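Local coordinates for protein tryptophanyl-tRNA synthetase (Thermus thermophilus, PDB 2EL7) that probably catalyses the ATP-dependent attachment of tryptophan to tRNA(Trp), working as a homodimeric class I aminoacyl-tRNA synthetase, at residues Phe39-Tyr44 with Phe63-Val68; Glu160-Phe165 with Phe173-Ala178; Tyr243-Tyr246 with Leu252-Ala255. All coordinates share one frame; numbering follows the deposited sequence.

Interaction 1 of 3, residues Phe39-Tyr44 with Phe63-Val68; sequences FCIVDY and FEAALV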
# COMPACT_ATOMS: atom_id res chain seq x y z
N PHE A 39 -0.17 -18.93 -9.78
CA PHE A 39 -1.56 -18.92 -9.33
C PHE A 39 -1.56 -18.31 -7.96
O PHE A 39 -0.94 -18.86 -7.04
CB PHE A 39 -2.17 -20.33 -9.31
CG PHE A 39 -2.32 -20.94 -10.69
CD1 PHE A 39 -1.29 -21.71 -11.25
CD2 PHE A 39 -3.49 -20.76 -11.42
CE1 PHE A 39 -1.43 -22.30 -12.50
CE2 PHE A 39 -3.66 -21.34 -12.69
CZ PHE A 39 -2.63 -22.12 -13.24
N CYS A 40 -2.24 -17.17 -7.83
CA CYS A 40 -2.28 -16.39 -6.59
C CYS A 40 -3.64 -16.33 -5.90
O CYS A 40 -4.60 -15.80 -6.47
CB CYS A 40 -1.81 -14.96 -6.91
SG CYS A 40 -1.52 -13.80 -5.53
N ILE A 41 -3.72 -16.86 -4.68
CA ILE A 41 -4.94 -16.85 -3.89
C ILE A 41 -4.97 -15.43 -3.30
O ILE A 41 -4.21 -15.11 -2.38
CB ILE A 41 -4.87 -17.91 -2.76
CG1 ILE A 41 -4.93 -19.32 -3.37
CG2 ILE A 41 -6.02 -17.72 -1.77
CD1 ILE A 41 -4.77 -20.45 -2.35
N VAL A 42 -5.86 -14.58 -3.81
CA VAL A 42 -5.89 -13.19 -3.34
C VAL A 42 -6.63 -12.89 -2.03
O VAL A 42 -7.65 -12.21 -2.03
CB VAL A 42 -6.43 -12.24 -4.47
CG1 VAL A 42 -5.44 -12.20 -5.61
CG2 VAL A 42 -7.77 -12.71 -4.97
N ASP A 43 -6.05 -13.34 -0.92
CA ASP A 43 -6.66 -13.16 0.39
C ASP A 43 -6.86 -11.68 0.75
O ASP A 43 -7.83 -11.33 1.42
CB ASP A 43 -5.85 -13.91 1.47
CG ASP A 43 -4.38 -13.49 1.53
OD1 ASP A 43 -3.71 -13.84 2.51
OD2 ASP A 43 -3.88 -12.81 0.61
N TYR A 44 -5.96 -10.81 0.29
CA TYR A 44 -6.10 -9.38 0.55
C TYR A 44 -7.37 -8.78 -0.04
O TYR A 44 -7.80 -7.72 0.39
CB TYR A 44 -4.88 -8.61 0.01
CG TYR A 44 -3.75 -8.51 1.01
CD1 TYR A 44 -2.42 -8.39 0.59
CD2 TYR A 44 -4.00 -8.56 2.38
CE1 TYR A 44 -1.37 -8.33 1.51
CE2 TYR A 44 -2.96 -8.50 3.31
CZ TYR A 44 -1.65 -8.39 2.87
OH TYR A 44 -0.63 -8.34 3.80
N PHE A 63 -6.97 -21.49 3.02
CA PHE A 63 -6.36 -22.81 2.95
C PHE A 63 -7.23 -23.77 2.14
O PHE A 63 -6.71 -24.61 1.40
CB PHE A 63 -6.15 -23.36 4.37
CG PHE A 63 -5.80 -24.82 4.40
CD1 PHE A 63 -4.50 -25.23 4.21
CD2 PHE A 63 -6.81 -25.78 4.54
CE1 PHE A 63 -4.20 -26.59 4.14
CE2 PHE A 63 -6.52 -27.12 4.47
CZ PHE A 63 -5.21 -27.53 4.27
N GLU A 64 -8.56 -23.65 2.28
CA GLU A 64 -9.49 -24.50 1.55
C GLU A 64 -9.46 -24.13 0.07
O GLU A 64 -9.61 -25.00 -0.77
CB GLU A 64 -10.92 -24.36 2.10
CG GLU A 64 -11.15 -25.05 3.44
CD GLU A 64 -12.53 -24.77 4.04
OE1 GLU A 64 -13.28 -23.93 3.49
OE2 GLU A 64 -12.87 -25.39 5.08
N ALA A 65 -9.26 -22.85 -0.23
CA ALA A 65 -9.17 -22.37 -1.61
C ALA A 65 -8.04 -23.13 -2.30
O ALA A 65 -8.18 -23.57 -3.44
CB ALA A 65 -8.88 -20.87 -1.65
N ALA A 66 -6.92 -23.28 -1.61
CA ALA A 66 -5.80 -24.00 -2.18
C ALA A 66 -6.15 -25.47 -2.32
O ALA A 66 -5.92 -26.09 -3.36
CB ALA A 66 -4.55 -23.84 -1.30
N LEU A 67 -6.70 -26.05 -1.26
CA LEU A 67 -7.03 -27.46 -1.29
C LEU A 67 -7.98 -27.80 -2.42
O LEU A 67 -7.71 -28.68 -3.22
CB LEU A 67 -7.64 -27.90 0.05
CG LEU A 67 -7.99 -29.40 0.21
CD1 LEU A 67 -8.06 -29.71 1.69
CD2 LEU A 67 -9.33 -29.74 -0.49
N VAL A 68 -9.10 -27.09 -2.50
CA VAL A 68 -10.06 -27.42 -3.53
C VAL A 68 -9.57 -27.19 -4.96
O VAL A 68 -9.86 -27.99 -5.85
CB VAL A 68 -11.41 -26.71 -3.30
CG1 VAL A 68 -12.40 -27.17 -4.37
CG2 VAL A 68 -11.95 -27.06 -1.92

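Interaction 2 of 3, residues Glu160-Phe165 with Phe173-Ala178; sequences EIARRF and FPEPQA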
# COMPACT_ATOMS: atom_id res chain seq x y z
N GLU A 160 -1.56 0.71 -18.69
CA GLU A 160 -1.35 2.14 -18.63
C GLU A 160 -0.25 2.48 -17.62
O GLU A 160 0.61 3.30 -17.90
CB GLU A 160 -2.66 2.87 -18.28
CG GLU A 160 -3.52 3.20 -19.52
CD GLU A 160 -4.97 3.60 -19.19
OE1 GLU A 160 -5.80 3.67 -20.13
OE2 GLU A 160 -5.27 3.84 -18.01
N ILE A 161 -0.30 1.82 -16.46
CA ILE A 161 0.67 2.04 -15.40
C ILE A 161 2.06 1.55 -15.82
O ILE A 161 3.06 2.17 -15.49
CB ILE A 161 0.23 1.30 -14.07
CG1 ILE A 161 -1.00 2.00 -13.47
CG2 ILE A 161 1.36 1.30 -13.04
CD1 ILE A 161 -1.55 1.32 -12.28
N ALA A 162 2.11 0.46 -16.57
CA ALA A 162 3.38 -0.05 -17.01
C ALA A 162 4.02 0.94 -17.97
O ALA A 162 5.21 1.26 -17.86
CB ALA A 162 3.20 -1.39 -17.69
N ARG A 163 3.23 1.43 -18.92
CA ARG A 163 3.73 2.40 -19.88
C ARG A 163 4.22 3.64 -19.17
O ARG A 163 5.31 4.14 -19.46
CB ARG A 163 2.67 2.77 -20.91
CG ARG A 163 2.32 1.63 -21.87
CD ARG A 163 1.67 2.16 -23.14
NE ARG A 163 0.36 2.72 -22.88
CZ ARG A 163 -0.75 2.00 -22.80
NH1 ARG A 163 -0.68 0.69 -22.97
NH2 ARG A 163 -1.91 2.59 -22.53
N ARG A 164 3.43 4.14 -18.22
CA ARG A 164 3.82 5.34 -17.49
C ARG A 164 5.12 5.12 -16.75
O ARG A 164 6.00 5.99 -16.77
CB ARG A 164 2.72 5.76 -16.52
CG ARG A 164 2.90 7.14 -15.96
CD ARG A 164 1.61 7.62 -15.25
NE ARG A 164 0.44 7.77 -16.13
CZ ARG A 164 -0.65 7.01 -16.08
NH1 ARG A 164 -1.65 7.24 -16.93
NH2 ARG A 164 -0.75 6.03 -15.19
N PHE A 165 5.26 3.95 -16.12
CA PHE A 165 6.47 3.62 -15.39
C PHE A 165 7.64 3.47 -16.35
O PHE A 165 8.71 4.07 -16.13
CB PHE A 165 6.30 2.31 -14.59
CG PHE A 165 7.46 2.02 -13.65
CD1 PHE A 165 7.37 2.32 -12.29
CD2 PHE A 165 8.66 1.47 -14.14
CE1 PHE A 165 8.45 2.09 -11.41
CE2 PHE A 165 9.74 1.24 -13.28
CZ PHE A 165 9.64 1.55 -11.91
N PHE A 173 8.63 -2.95 -17.03
CA PHE A 173 7.51 -3.88 -16.99
C PHE A 173 6.86 -4.20 -18.33
O PHE A 173 6.80 -3.36 -19.22
CB PHE A 173 6.41 -3.31 -16.08
CG PHE A 173 6.81 -3.13 -14.65
CD1 PHE A 173 6.98 -1.86 -14.13
CD2 PHE A 173 6.93 -4.22 -13.80
CE1 PHE A 173 7.25 -1.67 -12.77
CE2 PHE A 173 7.20 -4.04 -12.45
CZ PHE A 173 7.36 -2.76 -11.93
N PRO A 174 6.35 -5.43 -18.47
CA PRO A 174 5.69 -5.84 -19.72
C PRO A 174 4.31 -5.26 -19.57
O PRO A 174 3.92 -4.92 -18.46
CB PRO A 174 5.66 -7.36 -19.61
CG PRO A 174 5.43 -7.55 -18.10
CD PRO A 174 6.47 -6.58 -17.55
N GLU A 175 3.58 -5.14 -20.67
CA GLU A 175 2.20 -4.64 -20.67
C GLU A 175 1.36 -5.90 -20.73
O GLU A 175 1.21 -6.50 -21.78
CB GLU A 175 1.94 -3.78 -21.91
CG GLU A 175 2.64 -2.43 -21.85
CD GLU A 175 2.42 -1.60 -23.10
OE1 GLU A 175 1.25 -1.38 -23.48
OE2 GLU A 175 3.43 -1.16 -23.70
N PRO A 176 0.81 -6.33 -19.60
CA PRO A 176 0.01 -7.55 -19.64
C PRO A 176 -1.20 -7.53 -20.54
O PRO A 176 -1.82 -6.49 -20.74
CB PRO A 176 -0.37 -7.77 -18.17
CG PRO A 176 -0.36 -6.39 -17.63
CD PRO A 176 0.83 -5.75 -18.25
N GLN A 177 -1.52 -8.70 -21.08
CA GLN A 177 -2.68 -8.83 -21.94
C GLN A 177 -3.68 -9.76 -21.28
O GLN A 177 -3.30 -10.73 -20.62
CB GLN A 177 -2.27 -9.37 -23.31
CG GLN A 177 -1.81 -8.29 -24.26
CD GLN A 177 -1.19 -8.86 -25.52
OE1 GLN A 177 -1.73 -9.80 -26.12
NE2 GLN A 177 -0.06 -8.29 -25.95
N ALA A 178 -4.96 -9.43 -21.44
CA ALA A 178 -6.04 -10.23 -20.89
C ALA A 178 -6.20 -11.50 -21.72
O ALA A 178 -6.04 -11.48 -22.95
CB ALA A 178 -7.33 -9.45 -20.92

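Interaction 3 of 3, residues Tyr243-Tyr246 with Leu252-Ala255; sequences YLSY and LVEA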
# COMPACT_ATOMS: atom_id res chain seq x y z
N TYR A 243 -26.84 -29.54 -18.70
CA TYR A 243 -25.92 -30.19 -17.78
C TYR A 243 -25.55 -31.53 -18.39
O TYR A 243 -24.38 -31.88 -18.45
CB TYR A 243 -26.57 -30.44 -16.43
CG TYR A 243 -26.81 -29.22 -15.59
CD1 TYR A 243 -27.37 -29.34 -14.32
CD2 TYR A 243 -26.47 -27.94 -16.04
CE1 TYR A 243 -27.59 -28.22 -13.51
CE2 TYR A 243 -26.68 -26.81 -15.23
CZ TYR A 243 -27.25 -26.97 -13.97
OH TYR A 243 -27.54 -25.88 -13.17
N LEU A 244 -26.55 -32.28 -18.84
CA LEU A 244 -26.29 -33.59 -19.43
C LEU A 244 -25.20 -33.50 -20.49
O LEU A 244 -24.33 -34.37 -20.59
CB LEU A 244 -27.57 -34.16 -20.05
CG LEU A 244 -27.47 -35.57 -20.66
CD1 LEU A 244 -27.31 -36.59 -19.55
CD2 LEU A 244 -28.71 -35.88 -21.48
N SER A 245 -25.24 -32.43 -21.27
CA SER A 245 -24.27 -32.20 -22.35
C SER A 245 -22.84 -32.04 -21.82
O SER A 245 -21.87 -32.50 -22.44
CB SER A 245 -24.67 -30.94 -23.12
OG SER A 245 -26.05 -31.02 -23.45
N TYR A 246 -22.74 -31.37 -20.68
CA TYR A 246 -21.46 -31.12 -20.03
C TYR A 246 -20.77 -32.40 -19.57
O TYR A 246 -19.55 -32.49 -19.63
CB TYR A 246 -21.66 -30.25 -18.80
CG TYR A 246 -22.21 -28.87 -19.04
CD1 TYR A 246 -22.77 -28.15 -17.98
CD2 TYR A 246 -22.13 -28.25 -20.29
CE1 TYR A 246 -23.24 -26.86 -18.16
CE2 TYR A 246 -22.61 -26.94 -20.48
CZ TYR A 246 -23.16 -26.26 -19.41
OH TYR A 246 -23.67 -24.98 -19.56
N LEU A 252 -24.78 -40.69 -26.57
CA LEU A 252 -25.81 -40.91 -25.57
C LEU A 252 -26.74 -39.71 -25.41
O LEU A 252 -27.96 -39.88 -25.27
CB LEU A 252 -25.16 -41.26 -24.22
CG LEU A 252 -26.02 -41.26 -22.95
CD1 LEU A 252 -27.35 -41.98 -23.20
CD2 LEU A 252 -25.23 -41.92 -21.82
N VAL A 253 -26.18 -38.51 -25.45
CA VAL A 253 -26.98 -37.30 -25.28
C VAL A 253 -27.92 -37.06 -26.46
O VAL A 253 -29.07 -36.70 -26.27
CB VAL A 253 -26.08 -36.04 -25.07
CG1 VAL A 253 -26.93 -34.78 -25.11
CG2 VAL A 253 -25.33 -36.13 -23.73
N GLU A 254 -27.41 -37.26 -27.68
CA GLU A 254 -28.21 -37.04 -28.89
C GLU A 254 -29.43 -37.97 -28.95
O GLU A 254 -30.54 -37.54 -29.30
CB GLU A 254 -27.33 -37.26 -30.13
CG GLU A 254 -27.16 -38.73 -30.52
CD GLU A 254 -26.35 -38.93 -31.80
OE1 GLU A 254 -26.47 -40.03 -32.41
OE2 GLU A 254 -25.60 -38.01 -32.18
N ALA A 255 -29.21 -39.24 -28.61
CA ALA A 255 -30.25 -40.26 -28.63
C ALA A 255 -31.31 -40.01 -27.56
O ALA A 255 -32.50 -40.20 -27.80
CB ALA A 255 -29.65 -41.64 -28.42

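Interaction 1 of 3, residues Phe39-Tyr44 with Phe63-Val68
Ile-41, at the end of strand 37-41, meets Ala-65 and Ala-66 on helix 55-72, and its CB already points toward the helix. From CB the chain forks. The methyl CG2 takes the place anti to the backbone N, 4.3 Å from Ala-65 CB, which leaves CG1 beside that N and anti to the carbonyl carbon (chi1 -69°). CG1 itself is a spacer, staying beyond 4.5 Å from both alanine methyls. Chi2 is extended, at 176°, and carries CD1 onward to the helix surface. There CD1 lies 3.6 Å from Ala-66 CB and equally 3.6 Å from the backbone atom Ala-66 N, while Ala-65 CB is a looser neighbour at 4.2 Å from CD1. Both branches of the fork thus touch small side chains, which lets the helix come close: Ile-41 CA and Ala-65 CA are 7.3 Å apart. All three residues are buried, and the side-chain contact is apolar. Val-299 of helix 296-324 also packs on Ala-66. Within the Rossmann-type catalytic fold, the contact joins the first strand and the helix of the beta-alpha-beta unit 37-41, 55-72, 80-83; strand 37-41 lies between strands 4-8 and 80-83.

Interaction 2 of 3, residues Glu160-Phe165 with Phe173-Ala178
Arg-163 and Glu-175 form a salt bridge at the edge of this contact, while Ala-162 and Phe-165 pack on Phe-173 deeper in. A single N-H carries the ion pair: Arg-163 NH1 donates to Glu-175 OE1 at 2.9 Å, with a moderately bent angle of 150°. OE1 lies in the guanidinium plane, but the donor comes from well above the carboxylate plane, 45° out of it, so the pair is not the coplanar, two-bond kind. The arginine is bent at chi3 (-67°), which folds NH1 back over the carboxylate. The other oxygen, Glu-175 OE2, faces the aliphatic part of the arginine, 3.5 Å from Arg-163 CG. Backbone acceptors are served from the same helix: Phe-173 O by Asn-166 ND2 and Pro-176 O by Arg-159 NH2. Pro-174 O lies 3.7 Å from Ala-162 CB, a van der Waals neighbour. Inside, the Phe-173 edge meets the Phe-165 face in a T-shaped pair, centroids 5.0 Å apart, with Phe-173 CE1 over the ring centre. Val-321 of helix 296-324 touches both rings. The contact joins helix 153-169 to the segment leading into strand 177-179, within the beta-alpha-beta unit 144-146, 153-169, 177-179. Its chemistry implies a buried aromatic interior with charge at the border, where one N-H of solvent-exposed Arg-163 meets the carboxylate off its plane.

Interaction 3 of 3, residues Tyr243-Tyr246 with Leu252-Ala255
Leu-244 and Val-253 meet between two consecutive helices, 239-247 and 250-261, linked by a very short turn in the helical region that follows the KMSKS loop of this class I synthetase. The two side chains reach toward each other tip to tip. Leu-244 has CG anti to its own backbone nitrogen (chi1 -177°), which extends the side chain toward the second helix. There CG comes within 3.8 Å of Val-253 CG2. The two leucine methyls do different work: Leu-244 CD2 turns in over the valine fork, 4.1 Å from Val-253 CG2 and 4.2 Å from Val-253 CG1, whereas CD1 leans away from both methyls. On the valine, CG1 is anti to the backbone N (chi1 172°), and CG2 is the branch that dips toward the first helix. CG2 fits between the leucine side chain and its backbone, since Leu-244 O is also 3.7 Å away. Both residues are buried, and the backbones draw close, with Ser-245 CA and Val-253 CA 6.5 Å apart. On the other side of helix 239-247, Tyr-243 packs on Met-196 of the predicted KMSKS motif and hydrogen-bonds through OH to Pro-188 O, so helix 239-247 borders the loop expected to bind ATP. Leu-252 leans instead on Ile-273 and His-277 of helix 267-294. At the exposed border, Ser-245 OG lies 4.2 Å from Val-253 CG1, a van der Waals distance; its hydrogen bond is made back within its own helix, to Phe-241 O.

In the fold
From the N terminus, the three contacts close in series, each finishing before the next begins, so none nests or crosses. Interaction 1 closes over 18 residues, the last eight of them the first turns of helix 55-72, in the half of the catalytic fold that holds the three-stranded parallel sheet. Interaction 2 closes over seven residues, the end of helix 153-169 and a short loop, in a second beta-alpha-beta unit; nearest atoms of the two are about 13 Å apart. Helix 296-324 touches both. Interaction 3 closes over five residues that include the two-residue turn between helices beyond the KMSKS loop. Its centre lies about 44 Å from that of interaction 2, across the chain's centre.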